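Local coordinates for protein TRAP-type transporter, periplasmic component (Cupriavidus necator, PDB 4P8B) that binds (S)-2-acetolactate as a periplasmic solute-binding protein, probably handing it to the membrane subunits of a TRAP-type transporter, at residues 150-155 / 215-220; 155-160 / 173-178; 165-170 / 310-315; 188-193 / 314-319. One frame throughout, in Å; residues are numbered along the deposited sequence. Where two conformers were deposited one is given.

Contact 1. Residues 150-155 / 215-220. With X2X ((2S)-2-hydroxy-2-methyl-3-oxobutanoic acid), chain D.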
loop_
_atom_site.group_PDB
_atom_site.type_symbol
_atom_site.label_atom_id
_atom_site.label_comp_id
_atom_site.label_asym_id
_atom_site.label_seq_id
_atom_site.Cartn_x
_atom_site.Cartn_y
_atom_site.Cartn_z
ATOM N N GLY A 150 -6.701 1.570 6.244
ATOM C CA GLY A 150 -6.775 2.604 5.220
ATOM C C GLY A 150 -6.461 1.987 3.876
ATOM O O GLY A 150 -6.566 0.782 3.674
ATOM N N GLU A 151 -6.049 2.836 2.943
ATOM C CA GLU A 151 -5.793 2.395 1.573
ATOM C C GLU A 151 -4.753 3.230 0.864
ATOM O O GLU A 151 -4.778 4.455 0.913
ATOM C CB GLU A 151 -7.091 2.450 0.780
ATOM C CG GLU A 151 -6.992 1.881 -0.642
ATOM C CD GLU A 151 -8.336 1.429 -1.126
ATOM O OE1 GLU A 151 -8.951 0.644 -0.392
ATOM O OE2 GLU A 151 -8.809 1.897 -2.183
ATOM N N ASN A 152 -3.826 2.556 0.185
ATOM C CA ASN A 152 -2.983 3.213 -0.816
ATOM C C ASN A 152 -3.722 3.058 -2.144
ATOM O O ASN A 152 -4.204 4.050 -2.688
ATOM C CB ASN A 152 -1.588 2.604 -0.802
ATOM C CG ASN A 152 -0.493 3.606 -1.185
ATOM O OD1 ASN A 152 -0.711 4.823 -1.237
ATOM N ND2 ASN A 152 0.686 3.087 -1.425
ATOM N N GLY A 153 -3.870 1.830 -2.624
ATOM C CA GLY A 153 -4.778 1.541 -3.713
ATOM C C GLY A 153 -4.241 0.567 -4.711
ATOM O O GLY A 153 -3.214 -0.052 -4.522
ATOM N N PHE A 154 -4.989 0.402 -5.793
ATOM C CA PHE A 154 -4.575 -0.467 -6.904
ATOM C C PHE A 154 -3.359 0.111 -7.600
ATOM O O PHE A 154 -3.343 1.305 -7.980
ATOM C CB PHE A 154 -5.724 -0.708 -7.896
ATOM C CG PHE A 154 -6.686 -1.752 -7.421
ATOM C CD1 PHE A 154 -6.391 -3.086 -7.573
ATOM C CD2 PHE A 154 -7.856 -1.393 -6.791
ATOM C CE1 PHE A 154 -7.269 -4.071 -7.108
ATOM C CE2 PHE A 154 -8.728 -2.365 -6.317
ATOM C CZ PHE A 154 -8.428 -3.700 -6.483
ATOM N N ARG A 155 -2.335 -0.712 -7.753
ATOM C CA ARG A 155 -1.020 -0.233 -8.161
ATOM C C ARG A 155 -0.850 -0.401 -9.671
ATOM O O ARG A 155 -0.673 -1.500 -10.168
ATOM C CB ARG A 155 0.074 -0.958 -7.372
ATOM C CG ARG A 155 -0.069 -0.770 -5.867
ATOM C CD ARG A 155 1.001 -1.484 -5.066
ATOM N NE ARG A 155 2.345 -0.915 -5.231
ATOM C CZ ARG A 155 2.850 0.090 -4.538
ATOM N NH1 ARG A 155 2.116 0.723 -3.647
ATOM N NH2 ARG A 155 4.088 0.491 -4.759
ATOM N N GLU A 215 5.283 1.318 -10.227
ATOM C CA GLU A 215 3.908 0.895 -10.073
ATOM C C GLU A 215 3.378 1.440 -8.762
ATOM O O GLU A 215 4.053 1.367 -7.739
ATOM C CB GLU A 215 3.810 -0.650 -10.136
ATOM C CG GLU A 215 4.872 -1.418 -9.337
ATOM C CD GLU A 215 4.566 -1.520 -7.846
ATOM O OE1 GLU A 215 3.490 -2.050 -7.494
ATOM O OE2 GLU A 215 5.406 -1.079 -7.012
ATOM N N ASN A 216 2.212 2.056 -8.788
ATOM C CA ASN A 216 1.704 2.742 -7.584
ATOM C C ASN A 216 0.256 3.149 -7.797
ATOM O O ASN A 216 -0.231 3.192 -8.942
ATOM C CB ASN A 216 2.525 4.010 -7.278
ATOM C CG ASN A 216 3.433 3.866 -6.067
ATOM O OD1 ASN A 216 2.968 3.593 -4.971
ATOM N ND2 ASN A 216 4.725 4.087 -6.251
ATOM N N PRO A 217 -0.471 3.430 -6.713
ATOM C CA PRO A 217 -1.845 3.888 -6.883
ATOM C C PRO A 217 -1.938 5.210 -7.629
ATOM O O PRO A 217 -1.003 6.037 -7.628
ATOM C CB PRO A 217 -2.350 4.005 -5.430
ATOM C CG PRO A 217 -1.440 3.152 -4.651
ATOM C CD PRO A 217 -0.101 3.328 -5.294
ATOM N N GLN A 218 -3.099 5.460 -8.225
ATOM C CA GLN A 218 -3.310 6.688 -8.944
ATOM C C GLN A 218 -3.062 7.911 -8.078
ATOM O O GLN A 218 -2.502 8.887 -8.532
ATOM C CB GLN A 218 -4.725 6.740 -9.519
ATOM C CG GLN A 218 -4.966 7.917 -10.465
ATOM C CD GLN A 218 -5.313 9.192 -9.756
ATOM O OE1 GLN A 218 -5.720 9.179 -8.597
ATOM N NE2 GLN A 218 -5.134 10.329 -10.439
ATOM N N SER A 219 -3.464 7.862 -6.819
ATOM C CA SER A 219 -3.334 9.054 -5.999
ATOM C C SER A 219 -1.875 9.412 -5.708
ATOM O O SER A 219 -1.559 10.578 -5.496
ATOM C CB SER A 219 -4.121 8.908 -4.702
ATOM O OG SER A 219 -3.612 7.848 -3.920
ATOM N N VAL A 220 -1.009 8.412 -5.701
ATOM C CA VAL A 220 0.423 8.573 -5.518
ATOM C C VAL A 220 1.036 9.081 -6.819
ATOM O O VAL A 220 1.784 10.059 -6.803
ATOM C CB VAL A 220 1.051 7.259 -5.058
ATOM C CG1 VAL A 220 2.555 7.367 -4.993
ATOM C CG2 VAL A 220 0.473 6.847 -3.695
HETATM O OAD X2X D . 7.151 2.870 -2.043
HETATM C CAH X2X D . 6.001 2.975 -2.579
HETATM O OAE X2X D . 5.829 2.768 -3.817
HETATM C CAI X2X D . 4.814 3.334 -1.747
HETATM C CAB X2X D . 4.965 4.772 -1.302
HETATM O OAF X2X D . 3.620 3.043 -2.417
HETATM C CAG X2X D . 4.866 2.410 -0.574
HETATM O OAC X2X D . 5.329 2.795 0.500
HETATM C CAA X2X D . 4.386 1.005 -0.710
HETATM O O HOH W 1 -5.234 5.806 -4.717
HETATM O O HOH W 2 -4.023 6.762 -1.623
HETATM O O HOH W 3 -5.079 3.338 -8.182
#

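Contact 2. Residues 155-160 / 173-178. With X2X ((2S)-2-hydroxy-2-methyl-3-oxobutanoic acid), chain D.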
loop_
_atom_site.group_PDB
_atom_site.type_symbol
_atom_site.label_atom_id
_atom_site.label_comp_id
_atom_site.label_asym_id
_atom_site.label_seq_id
_atom_site.Cartn_x
_atom_site.Cartn_y
_atom_site.Cartn_z
ATOM N N ARG A 155 -2.335 -0.712 -7.753
ATOM C CA ARG A 155 -1.020 -0.233 -8.161
ATOM C C ARG A 155 -0.850 -0.401 -9.671
ATOM O O ARG A 155 -0.673 -1.500 -10.168
ATOM C CB ARG A 155 0.074 -0.958 -7.372
ATOM C CG ARG A 155 -0.069 -0.770 -5.867
ATOM C CD ARG A 155 1.001 -1.484 -5.066
ATOM N NE ARG A 155 2.345 -0.915 -5.231
ATOM C CZ ARG A 155 2.850 0.090 -4.538
ATOM N NH1 ARG A 155 2.116 0.723 -3.647
ATOM N NH2 ARG A 155 4.088 0.491 -4.759
ATOM N N GLU A 156 -0.950 0.717 -10.391
ATOM C CA GLU A 156 -0.940 0.722 -11.850
ATOM C C GLU A 156 0.489 0.919 -12.349
ATOM O O GLU A 156 1.239 1.736 -11.795
ATOM C CB GLU A 156 -1.890 1.800 -12.379
ATOM C CG GLU A 156 -3.265 1.839 -11.694
ATOM C CD GLU A 156 -4.052 0.542 -11.772
ATOM O OE1 GLU A 156 -3.570 -0.463 -12.312
ATOM O OE2 GLU A 156 -5.199 0.536 -11.250
ATOM N N VAL A 157 0.873 0.174 -13.365
ATOM C CA VAL A 157 2.236 0.216 -13.894
ATOM C C VAL A 157 2.434 1.354 -14.895
ATOM O O VAL A 157 1.613 1.561 -15.798
ATOM C CB VAL A 157 2.641 -1.171 -14.479
ATOM C CG1 VAL A 157 1.738 -1.595 -15.664
ATOM C CG2 VAL A 157 4.097 -1.186 -14.905
ATOM N N SER A 158 3.495 2.123 -14.697
ATOM C CA SER A 158 3.848 3.207 -15.596
ATOM C C SER A 158 5.257 3.013 -16.101
ATOM O O SER A 158 6.073 2.339 -15.489
ATOM C CB SER A 158 3.742 4.565 -14.915
ATOM O OG SER A 158 4.762 4.764 -13.931
ATOM N N ASN A 159 5.548 3.646 -17.228
ATOM C CA ASN A 159 6.906 3.681 -17.744
ATOM C C ASN A 159 7.072 4.806 -18.762
ATOM O O ASN A 159 6.082 5.460 -19.121
ATOM C CB ASN A 159 7.308 2.327 -18.347
ATOM C CG ASN A 159 6.741 2.090 -19.725
ATOM O OD1 ASN A 159 7.452 2.199 -20.722
ATOM N ND2 ASN A 159 5.467 1.715 -19.792
ATOM N N SER A 160 8.312 5.039 -19.178
ATOM C CA SER A 160 8.620 6.134 -20.092
ATOM C C SER A 160 8.750 5.700 -21.560
ATOM O O SER A 160 8.889 6.558 -22.447
ATOM C CB SER A 160 9.925 6.797 -19.694
ATOM O OG SER A 160 10.997 5.909 -19.936
HETATM N N MSE A 173 12.206 -4.436 -19.405
HETATM C CA MSE A 173 11.925 -3.137 -18.806
HETATM C C MSE A 173 12.467 -3.054 -17.381
HETATM O O MSE A 173 12.263 -3.968 -16.575
HETATM C CB MSE A 173 10.424 -2.894 -18.829
HETATM C CG MSE A 173 9.960 -1.495 -18.581
HETATM SE SE MSE A 173 8.083 -1.340 -19.073
HETATM C CE MSE A 173 8.226 -1.035 -20.960
ATOM N N LYS A 174 13.142 -1.948 -17.070
ATOM C CA LYS A 174 13.726 -1.735 -15.754
ATOM C C LYS A 174 12.696 -1.051 -14.879
ATOM O O LYS A 174 12.505 0.155 -14.922
ATOM C CB LYS A 174 14.983 -0.877 -15.859
ATOM C CG LYS A 174 16.081 -1.507 -16.683
ATOM C CD LYS A 174 17.314 -0.584 -16.742
ATOM C CE LYS A 174 18.423 -1.158 -17.608
ATOM N NZ LYS A 174 18.017 -1.326 -19.031
ATOM N N LEU A 175 11.981 -1.841 -14.105
ATOM C CA LEU A 175 10.878 -1.316 -13.320
ATOM C C LEU A 175 11.256 -1.296 -11.854
ATOM O O LEU A 175 11.729 -2.283 -11.319
ATOM C CB LEU A 175 9.625 -2.156 -13.529
ATOM C CG LEU A 175 9.074 -2.035 -14.956
ATOM C CD1 LEU A 175 7.918 -3.010 -15.137
ATOM C CD2 LEU A 175 8.646 -0.601 -15.261
ATOM N N ARG A 176 11.095 -0.149 -11.216
ATOM C CA ARG A 176 11.278 -0.096 -9.776
ATOM C C ARG A 176 10.120 -0.769 -9.063
ATOM O O ARG A 176 8.963 -0.543 -9.401
ATOM C CB ARG A 176 11.411 1.356 -9.317
ATOM C CG ARG A 176 11.548 1.541 -7.804
ATOM C CD ARG A 176 10.182 1.715 -7.187
ATOM N NE ARG A 176 10.260 1.854 -5.738
ATOM C CZ ARG A 176 9.210 2.130 -4.973
ATOM N NH1 ARG A 176 8.012 2.304 -5.496
ATOM N NH2 ARG A 176 9.382 2.244 -3.659
ATOM N N VAL A 177 10.468 -1.543 -8.029
ATOM C CA VAL A 177 9.513 -2.111 -7.089
ATOM C C VAL A 177 10.024 -1.832 -5.672
ATOM O O VAL A 177 11.180 -1.435 -5.481
ATOM C CB VAL A 177 9.295 -3.632 -7.333
ATOM C CG1 VAL A 177 8.675 -3.876 -8.724
ATOM C CG2 VAL A 177 10.572 -4.412 -7.153
ATOM N N VAL A 178 9.182 -2.060 -4.674
ATOM C CA VAL A 178 9.610 -1.993 -3.288
ATOM C C VAL A 178 10.402 -3.253 -3.010
ATOM O O VAL A 178 10.165 -4.285 -3.656
ATOM C CB VAL A 178 8.387 -1.931 -2.356
ATOM C CG1 VAL A 178 8.817 -1.945 -0.904
ATOM C CG2 VAL A 178 7.556 -0.699 -2.660
HETATM O OAD X2X D . 7.151 2.870 -2.043
HETATM C CAH X2X D . 6.001 2.975 -2.579
HETATM O OAE X2X D . 5.829 2.768 -3.817
HETATM C CAI X2X D . 4.814 3.334 -1.747
HETATM C CAB X2X D . 4.965 4.772 -1.302
HETATM O OAF X2X D . 3.620 3.043 -2.417
HETATM C CAG X2X D . 4.866 2.410 -0.574
HETATM O OAC X2X D . 5.329 2.795 0.500
HETATM C CAA X2X D . 4.386 1.005 -0.710
#

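Contact 3. Residues 165-170 / 310-315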
loop_
_atom_site.group_PDB
_atom_site.type_symbol
_atom_site.label_atom_id
_atom_site.label_comp_id
_atom_site.label_asym_id
_atom_site.label_seq_id
_atom_site.Cartn_x
_atom_site.Cartn_y
_atom_site.Cartn_z
ATOM N N ARG A 165 0.344 -3.604 -22.973
ATOM C CA ARG A 165 -0.937 -4.278 -23.143
ATOM C C ARG A 165 -0.857 -5.773 -22.860
ATOM O O ARG A 165 -1.885 -6.419 -22.701
ATOM C CB ARG A 165 -1.452 -4.084 -24.571
ATOM C CG ARG A 165 -1.704 -2.639 -25.008
ATOM C CD ARG A 165 -2.651 -2.575 -26.240
ATOM N NE ARG A 165 -4.003 -2.927 -25.802
ATOM C CZ ARG A 165 -4.914 -2.046 -25.382
ATOM N NH1 ARG A 165 -4.669 -0.739 -25.427
ATOM N NH2 ARG A 165 -6.091 -2.467 -24.930
ATOM N N LYS A 166 0.344 -6.341 -22.845
ATOM C CA LYS A 166 0.500 -7.789 -22.719
ATOM C C LYS A 166 1.861 -8.070 -22.102
ATOM O O LYS A 166 2.746 -7.204 -22.112
ATOM C CB LYS A 166 0.380 -8.471 -24.094
ATOM C CG LYS A 166 1.420 -7.999 -25.113
ATOM C CD LYS A 166 1.176 -8.618 -26.485
ATOM C CE LYS A 166 2.193 -8.157 -27.507
ATOM N NZ LYS A 166 2.104 -6.710 -27.791
ATOM N N PRO A 167 2.043 -9.275 -21.542
ATOM C CA PRO A 167 3.279 -9.524 -20.797
ATOM C C PRO A 167 4.530 -9.277 -21.624
ATOM O O PRO A 167 5.535 -8.781 -21.117
ATOM C CB PRO A 167 3.152 -10.995 -20.413
ATOM C CG PRO A 167 1.697 -11.182 -20.237
ATOM C CD PRO A 167 1.057 -10.347 -21.327
ATOM N N GLU A 168 4.462 -9.583 -22.904
ATOM C CA GLU A 168 5.624 -9.456 -23.753
ATOM C C GLU A 168 6.140 -8.007 -23.802
ATOM O O GLU A 168 7.339 -7.766 -23.963
ATOM C CB GLU A 168 5.262 -9.959 -25.152
ATOM C CG GLU A 168 5.104 -11.488 -25.258
ATOM C CD GLU A 168 3.779 -12.071 -24.722
ATOM O OE1 GLU A 168 2.782 -11.346 -24.494
ATOM O OE2 GLU A 168 3.736 -13.310 -24.546
ATOM N N ASP A 169 5.243 -7.043 -23.639
ATOM C CA ASP A 169 5.626 -5.633 -23.702
ATOM C C ASP A 169 6.556 -5.217 -22.565
ATOM O O ASP A 169 7.240 -4.196 -22.660
ATOM C CB ASP A 169 4.382 -4.745 -23.655
ATOM C CG ASP A 169 3.462 -4.951 -24.836
ATOM O OD1 ASP A 169 3.905 -5.483 -25.886
ATOM O OD2 ASP A 169 2.272 -4.595 -24.720
ATOM N N LEU A 170 6.569 -5.982 -21.476
ATOM C CA LEU A 170 7.454 -5.674 -20.364
ATOM C C LEU A 170 8.863 -6.233 -20.508
ATOM O O LEU A 170 9.698 -5.998 -19.626
ATOM C CB LEU A 170 6.865 -6.220 -19.071
ATOM C CG LEU A 170 5.631 -5.515 -18.543
ATOM C CD1 LEU A 170 4.366 -6.247 -18.917
ATOM C CD2 LEU A 170 5.734 -5.392 -17.012
ATOM N N ASP A 310 -6.736 -11.410 -18.583
ATOM C CA ASP A 310 -6.581 -12.821 -18.267
ATOM C C ASP A 310 -5.201 -13.355 -18.656
ATOM O O ASP A 310 -4.685 -14.266 -18.010
ATOM C CB ASP A 310 -7.674 -13.657 -18.919
ATOM C CG ASP A 310 -7.767 -15.035 -18.319
ATOM O OD1 ASP A 310 -8.231 -15.139 -17.165
ATOM O OD2 ASP A 310 -7.357 -16.003 -18.989
ATOM N N ALA A 311 -4.600 -12.800 -19.705
ATOM C CA ALA A 311 -3.255 -13.209 -20.075
ATOM C C ALA A 311 -2.235 -12.819 -18.980
ATOM O O ALA A 311 -1.295 -13.568 -18.695
ATOM C CB ALA A 311 -2.871 -12.606 -21.401
ATOM N N PHE A 312 -2.388 -11.642 -18.369
ATOM C CA PHE A 312 -1.505 -11.269 -17.265
ATOM C C PHE A 312 -1.694 -12.174 -16.058
ATOM O O PHE A 312 -0.719 -12.546 -15.407
ATOM C CB PHE A 312 -1.711 -9.804 -16.858
ATOM C CG PHE A 312 -0.968 -8.823 -17.719
ATOM C CD1 PHE A 312 0.391 -8.651 -17.578
ATOM C CD2 PHE A 312 -1.642 -8.049 -18.634
ATOM C CE1 PHE A 312 1.076 -7.739 -18.352
ATOM C CE2 PHE A 312 -0.972 -7.133 -19.417
ATOM C CZ PHE A 312 0.395 -6.967 -19.282
ATOM N N ARG A 313 -2.939 -12.536 -15.763
ATOM C CA ARG A 313 -3.218 -13.430 -14.642
ATOM C C ARG A 313 -2.583 -14.786 -14.891
ATOM O O ARG A 313 -1.948 -15.358 -14.006
ATOM C CB ARG A 313 -4.720 -13.558 -14.428
ATOM C CG ARG A 313 -5.096 -14.516 -13.287
ATOM C CD ARG A 313 -6.555 -14.847 -13.305
ATOM N NE ARG A 313 -7.389 -13.686 -13.012
ATOM C CZ ARG A 313 -8.503 -13.366 -13.666
ATOM N NH1 ARG A 313 -8.940 -14.104 -14.687
ATOM N NH2 ARG A 313 -9.190 -12.292 -13.299
ATOM N N LYS A 314 -2.737 -15.306 -16.102
ATOM C CA LYS A 314 -2.172 -16.608 -16.402
ATOM C C LYS A 314 -0.644 -16.571 -16.358
ATOM O O LYS A 314 -0.017 -17.500 -15.843
ATOM C CB LYS A 314 -2.740 -17.133 -17.726
ATOM C CG LYS A 314 -4.212 -17.570 -17.547
ATOM C CD LYS A 314 -4.866 -18.211 -18.771
ATOM C CE LYS A 314 -5.796 -19.353 -18.341
ATOM N NZ LYS A 314 -7.159 -19.309 -18.960
ATOM N N ALA A 315 -0.043 -15.472 -16.799
ATOM C CA ALA A 315 1.410 -15.373 -16.819
ATOM C C ALA A 315 1.987 -15.316 -15.406
ATOM O O ALA A 315 3.136 -15.682 -15.186
ATOM C CB ALA A 315 1.856 -14.158 -17.613
#

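Contact 4. Residues 188-193 / 314-319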
loop_
_atom_site.group_PDB
_atom_site.type_symbol
_atom_site.label_atom_id
_atom_site.label_comp_id
_atom_site.label_asym_id
_atom_site.label_seq_id
_atom_site.Cartn_x
_atom_site.Cartn_y
_atom_site.Cartn_z
ATOM N N ASN A 188 9.686 -10.668 -12.755
ATOM C CA ASN A 188 10.510 -11.646 -13.476
ATOM C C ASN A 188 9.638 -12.548 -14.357
ATOM O O ASN A 188 10.017 -12.874 -15.475
ATOM C CB ASN A 188 11.321 -12.541 -12.527
ATOM C CG ASN A 188 12.466 -11.827 -11.857
ATOM O OD1 ASN A 188 12.847 -10.731 -12.237
ATOM N ND2 ASN A 188 13.045 -12.472 -10.855
ATOM N N ALA A 189 8.485 -12.969 -13.845
ATOM C CA ALA A 189 7.585 -13.840 -14.610
ATOM C C ALA A 189 7.055 -13.141 -15.848
ATOM O O ALA A 189 6.666 -13.797 -16.811
ATOM C CB ALA A 189 6.425 -14.289 -13.736
ATOM N N LEU A 190 7.011 -11.815 -15.809
ATOM C CA LEU A 190 6.541 -10.998 -16.923
ATOM C C LEU A 190 7.683 -10.587 -17.856
ATOM O O LEU A 190 7.471 -9.817 -18.791
ATOM C CB LEU A 190 5.802 -9.762 -16.402
ATOM C CG LEU A 190 4.543 -10.094 -15.605
ATOM C CD1 LEU A 190 3.974 -8.880 -14.898
ATOM C CD2 LEU A 190 3.524 -10.703 -16.530
ATOM N N GLY A 191 8.893 -11.089 -17.601
ATOM C CA GLY A 191 10.029 -10.821 -18.470
ATOM C C GLY A 191 10.741 -9.501 -18.231
ATOM O O GLY A 191 11.647 -9.132 -18.989
ATOM N N ALA A 192 10.344 -8.795 -17.178
ATOM C CA ALA A 192 10.953 -7.519 -16.851
ATOM C C ALA A 192 12.230 -7.679 -16.034
ATOM O O ALA A 192 12.608 -8.786 -15.640
ATOM C CB ALA A 192 9.938 -6.632 -16.136
ATOM N N ASN A 193 12.907 -6.553 -15.821
ATOM C CA ASN A 193 14.104 -6.472 -14.991
ATOM C C ASN A 193 13.822 -5.565 -13.803
ATOM O O ASN A 193 14.180 -4.384 -13.799
ATOM C CB ASN A 193 15.282 -5.928 -15.799
ATOM C CG ASN A 193 15.781 -6.910 -16.831
ATOM O OD1 ASN A 193 16.019 -8.081 -16.530
ATOM N ND2 ASN A 193 15.934 -6.444 -18.063
ATOM N N LYS A 314 -2.737 -15.306 -16.102
ATOM C CA LYS A 314 -2.172 -16.608 -16.402
ATOM C C LYS A 314 -0.644 -16.571 -16.358
ATOM O O LYS A 314 -0.017 -17.500 -15.843
ATOM C CB LYS A 314 -2.740 -17.133 -17.726
ATOM C CG LYS A 314 -4.212 -17.570 -17.547
ATOM C CD LYS A 314 -4.866 -18.211 -18.771
ATOM C CE LYS A 314 -5.796 -19.353 -18.341
ATOM N NZ LYS A 314 -7.159 -19.309 -18.960
ATOM N N ALA A 315 -0.043 -15.472 -16.799
ATOM C CA ALA A 315 1.410 -15.373 -16.819
ATOM C C ALA A 315 1.987 -15.316 -15.406
ATOM O O ALA A 315 3.136 -15.682 -15.186
ATOM C CB ALA A 315 1.856 -14.158 -17.613
ATOM N N THR A 316 1.186 -14.867 -14.447
ATOM C CA THR A 316 1.670 -14.724 -13.068
ATOM C C THR A 316 1.130 -15.813 -12.133
ATOM O O THR A 316 1.384 -15.769 -10.930
ATOM C CB THR A 316 1.314 -13.332 -12.487
ATOM O OG1 THR A 316 -0.091 -13.103 -12.589
ATOM C CG2 THR A 316 2.069 -12.232 -13.232
ATOM N N ALA A 317 0.426 -16.803 -12.677
ATOM C CA ALA A 317 -0.239 -17.805 -11.850
ATOM C C ALA A 317 0.718 -18.703 -11.054
ATOM O O ALA A 317 0.384 -19.125 -9.949
ATOM C CB ALA A 317 -1.152 -18.658 -12.713
ATOM N N LYS A 318 1.895 -18.995 -11.600
ATOM C CA LYS A 318 2.842 -19.855 -10.899
ATOM C C LYS A 318 3.410 -19.111 -9.690
ATOM O O LYS A 318 3.614 -19.685 -8.623
ATOM C CB LYS A 318 3.961 -20.326 -11.839
ATOM N N VAL A 319 3.640 -17.810 -9.838
ATOM C CA VAL A 319 4.070 -16.988 -8.708
ATOM C C VAL A 319 2.966 -16.969 -7.652
ATOM O O VAL A 319 3.214 -17.130 -6.454
ATOM C CB VAL A 319 4.402 -15.540 -9.159
ATOM C CG1 VAL A 319 4.595 -14.623 -7.986
ATOM C CG2 VAL A 319 5.655 -15.524 -10.040
HETATM O O HOH W 4 5.121 -16.443 -17.024
#

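Contact 1. Residues 150-155 / 215-220
Arg-155 grips Glu-215 side-on: NE donates to OE1 at 2.8 Å with an N-H...O angle of 161°, and NH2 donates to OE2 of the same carboxylate at 3.0 Å. Both oxygens lie close to the guanidinium plane, yet the carboxylate is turned 43° from it, so OE2 is met from above the carboxylate plane. The arginine reaches this position through a bend at chi3 (68°), and the chain of Glu-215 folds at chi2 to bring its carboxylate back to it. Tyr-239 OH is a further partner of Glu-215 OE1, and Asp-242 bridges to NH1 of Arg-155. With its rotation fixed in this way, the guanidinium presents NH1 to OAF of the bound acetolactate at 3.0 Å and NH2 to OAE. The site belongs to the family 7 solute-binding fold, where strand 144-154 carries a classic beta bulge at Asn-152 and Gly-153 opposite Asp-242. Asn-216 places CA over one guanidinium face and uses both ends of its amide: OD1 accepts from the ligand hydroxyl OAF at 2.7 Å, and ND2 donates to OAE. Asn-152 ND2, bonded to Asp-242, adds a weak bond to OAF. The side chains of Asn-152 and Pro-217 cross at about a right angle, CG to CG 3.6 Å. Two waters link Asn-152 O to Ser-219 OG, and Pro-217 CA makes a C-H...O contact of 3.2 Å with Phe-154 O.

Contact 2. Residues 155-160 / 173-178
Arg-155 and Arg-176 converge on one carboxylate oxygen of the bound acetolactate, OAE, which sits near the plane of each guanidinium. Arg-176 takes the carboxylate end-on with two nearly straight bonds, NH1 to OAE at 2.8 Å (176°) and NH2 to OAD at 2.8 Å (178°). Its CG stands anti to the backbone N (chi1 177°) and the chain turns at chi2, which carries the guanidinium to the ligand. Arg-155 NH2 and Arg-176 NH1 lie 4.4 Å apart, with the anionic oxygen accepting from both. Val-178 CG2 packs against the same carboxylate, 3.6 Å from OAD. In the next shell, Met-197 O accepts from Arg-176 NH2, while Arg-155 is itself held by acidic partners. The backbones behind belong to different sheets of this solute-binding fold: strand 156-159 pairs with 213-216 and 233-235, whereas 174-177 runs beside 193-196. The axes of the two strands stay 8.6 Å apart at their closest, and side chains fill the interval. Leu-175 CD1 meets Val-157 CG2 at 4.2 Å, and its CD2 lies near Ser-158 O. Farthest from the ligand, selenomethionine Met-173 crosses Asn-159 at about a right angle, with CE 3.3 Å from OD1; Lys-161 N and Arg-162 O bind that amide.

Contact 3. Residues 165-170 / 310-315
Phe-312 reaches from helix 306-315 into the turn 165-170, with CG anti to its own carbonyl carbon (chi1 -82°), a torsion that carries the ring off the helix flank. Beyond CB, the ring atoms meet their partners one after another. CD1 lies 3.9 Å from Pro-167 CG. CE1 comes to 3.7 Å from Leu-170 CD1, a methyl that approaches the ring at its edge, near its plane. CZ, at the far end, sits 3.4 Å from the carbonyl carbon of Lys-166, and CE2 is 3.5 Å from Arg-165 O. Over one face stands Pro-167 CD, 4.0 Å from the ring centroid and 12° off the normal, the geometry of a CH-pi contact. Pro-167 also reaches the helix itself, its CG meeting the methyl CB of Ala-315 at 4.0 Å. The proline begins the 3-10 segment 167-170, whose opening is tied by Asp-169: OD2 accepts from Arg-165 N through its anti lone pair and from Lys-166 N above the carboxylate plane, while OD1 forms a salt bridge with Lys-166 NZ at 2.9 Å. Outside the two segments, Trp-237 meets the Phe-312 ring edge-to-face, and Arg-165 pairs with Glu-308, a polar tie to the same helix. The chemistry is thus divided: bonds to the Asp-169 carboxylate, with the turn's own backbone bonds, help hold the start of the 3-10 segment, while between 165-170 and 310-315 the contact is apolar and CH-pi, dependent on shape complementarity around the aromatic ring.

Contact 4. Residues 188-193 / 314-319
Water 4 bridges Ala-189 and Ala-315, donating to Ala-315 O at 2.8 Å and to Ala-189 O at 3.1 Å. It thus satisfies two carbonyls where the ends of helices 181-189 and 306-315 come together. Beside it the contact is apolar. Ala-189 CB faces Val-319 CG2 at 4.0 Å and lies 3.9 Å from Ala-315 O, so the methyl rests against both of these atoms of the facing segment. Leu-190 extends its CD2 branch to Thr-316 CG2 at 3.9 Å and to Ala-315 CB at 4.0 Å; the leucine and threonine side chains approach at a slant. Thr-316 separates its two branches by task. Its chi1 of 55° puts OG1 between the backbone N and the carbonyl carbon, where its one hydroxyl proton can serve Phe-312 O and Arg-313 O of the preceding turn, shared or in turn, and leaves CG2 for the leucine. Leu-190 also touches Pro-167 and Trp-237, and Val-319 reaches Leu-182 and Thr-186 of helix 181-189. The backbones come close, with 6.2 Å between CA of Ala-189 and CA of Thr-316. The arrangement joins two helix termini, a Schellman motif in which Gly-191 (phi 83°) ends helix 181-189, and the break at Thr-316, which separates helix 306-315 from helix 317-327.

From the N terminus, strand 144-154 opens contact 1, which closes at 215-220 and encloses the shorter loop of contact 2, from 155-160 to 173-178. These two share Arg-155 and the bound ligand, and Asn-216 O probably bonds to Glu-156 N within the sheet. Contact 3 opens at 165-170, inside the loop of contact 2, and closes at 310-315, so it crosses both. Contact 4 opens after contact 2 has closed, crosses contact 1, and finishes at 314-319, overlapping contact 3 at Lys-314 and Ala-315. Leu-175 packing on Leu-170, and Met-173 O probably bonded to Asn-193 N, join 173-178 to the 165-170 turn and strand 193-196; contacts 3 and 4 continue to helices 306-315 and 317-327.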